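Local coordinates for ABC transporter binding protein AcbH (Actinoplanes, PDB 3OO8) that serves as the extracellular solute receptor of an ABC transporter and binds beta-D-galactopyranose, at residues 343-347 with 348-352. The protein carries 2 engineered substitutions. Numbering follows the deposited sequence.
Sequences NGLIA and PTYND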
# COMPACT_ATOMS: atom_id res chain seq x y z
N ASN A 343 -8.01 -15.52 -4.00
CA ASN A 343 -9.48 -15.41 -4.10
C ASN A 343 -10.19 -16.29 -3.05
O ASN A 343 -9.86 -17.47 -2.91
CB ASN A 343 -9.98 -15.84 -5.48
CG ASN A 343 -9.68 -14.84 -6.56
OD1 ASN A 343 -9.53 -13.64 -6.30
ND2 ASN A 343 -9.59 -15.32 -7.79
N GLY A 344 -11.14 -15.71 -2.33
CA GLY A 344 -11.96 -16.47 -1.39
C GLY A 344 -11.26 -16.85 -0.10
O GLY A 344 -11.77 -17.65 0.69
N LEU A 345 -10.08 -16.29 0.14
CA LEU A 345 -9.42 -16.63 1.38
C LEU A 345 -9.88 -15.74 2.53
O LEU A 345 -9.68 -14.53 2.50
CB LEU A 345 -7.89 -16.58 1.21
CG LEU A 345 -7.19 -16.69 2.55
CD1 LEU A 345 -7.46 -18.02 3.26
CD2 LEU A 345 -5.68 -16.46 2.39
N ILE A 346 -10.53 -16.36 3.52
CA ILE A 346 -10.83 -15.72 4.82
C ILE A 346 -10.20 -16.66 5.84
O ILE A 346 -10.77 -17.71 6.17
CB ILE A 346 -12.36 -15.64 5.07
CG1 ILE A 346 -12.99 -14.85 3.93
CG2 ILE A 346 -12.68 -14.90 6.38
CD1 ILE A 346 -12.68 -13.37 4.05
N ALA A 347 -8.99 -16.34 6.26
CA ALA A 347 -8.25 -17.20 7.19
C ALA A 347 -8.92 -17.25 8.56
O ALA A 347 -9.55 -16.28 9.01
CB ALA A 347 -6.80 -16.71 7.32
N PRO A 348 -8.77 -18.40 9.25
CA PRO A 348 -9.46 -18.60 10.53
C PRO A 348 -8.98 -17.66 11.60
O PRO A 348 -9.63 -17.48 12.63
CB PRO A 348 -9.13 -20.05 10.91
CG PRO A 348 -8.08 -20.51 9.94
CD PRO A 348 -8.14 -19.63 8.73
N THR A 349 -7.82 -17.06 11.38
CA THR A 349 -7.27 -16.13 12.36
C THR A 349 -7.65 -14.66 12.11
O THR A 349 -7.35 -13.81 12.94
CB THR A 349 -5.72 -16.21 12.38
OG1 THR A 349 -5.23 -16.07 11.04
CG2 THR A 349 -5.23 -17.54 12.95
N TYR A 350 -8.28 -14.35 10.98
CA TYR A 350 -8.59 -12.94 10.70
C TYR A 350 -9.56 -12.31 11.72
O TYR A 350 -10.54 -12.95 12.13
CB TYR A 350 -9.22 -12.76 9.34
CG TYR A 350 -8.33 -12.94 8.12
CD1 TYR A 350 -6.94 -12.95 8.21
CD2 TYR A 350 -8.91 -12.96 6.87
CE1 TYR A 350 -6.14 -13.09 7.06
CE2 TYR A 350 -8.14 -13.08 5.71
CZ TYR A 350 -6.76 -13.13 5.82
OH TYR A 350 -6.02 -13.28 4.68
N ASN A 351 -9.29 -11.07 12.10
CA ASN A 351 -10.25 -10.24 12.82
C ASN A 351 -11.24 -9.52 11.85
O ASN A 351 -11.17 -9.67 10.62
CB ASN A 351 -9.53 -9.25 13.72
CG ASN A 351 -8.61 -8.33 12.95
OD1 ASN A 351 -8.97 -7.87 11.88
ND2 ASN A 351 -7.42 -8.06 13.49
N ASP A 352 -12.16 -8.75 12.41
CA ASP A 352 -13.20 -8.15 11.60
C ASP A 352 -12.65 -7.14 10.58
O ASP A 352 -13.16 -7.05 9.46
CB ASP A 352 -14.26 -7.50 12.50
CG ASP A 352 -15.18 -8.52 13.14
OD1 ASP A 352 -15.24 -9.67 12.62
OD2 ASP A 352 -15.84 -8.17 14.14
O HOH W 1 -7.25 -13.21 2.33
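A local contact round a tight turn, Y350 folding back over A347, lies in the loop between strand 339-340 and helix 352-363, away from the galactose site. Residues A347 to Y350 form a type I beta turn, closed by the hydrogen bond from Y350 N to A347 O (3.0 Å). With CG anti to its own carbonyl carbon (chi1 -72°), Y350 lays its ring back along the incoming chain. One face takes the A347 methyl in a CH-pi contact, CB 3.8 Å from the ring centroid and 14° off its normal, while A347 N sits over the same face nearer the rim. In this class 2 solute-binding fold the turn leads straight into helix 352-363, whose K355 and V358 also touch Y350; N351 is the N-cap, its OD1 taking the N-H of Q354. At the far end of the ring, a water lying in its plane bridges L345 O (2.8 Å) and Y350 OH (2.7 Å), which is also hydrogen-bonded to the backbone N of G340. The L345 side chain runs at about a right angle to that of Y350, its CD2 3.9 Å from OH. A phenylalanine here would probably leave G340 N without this acceptor and the water without one end of its bridge.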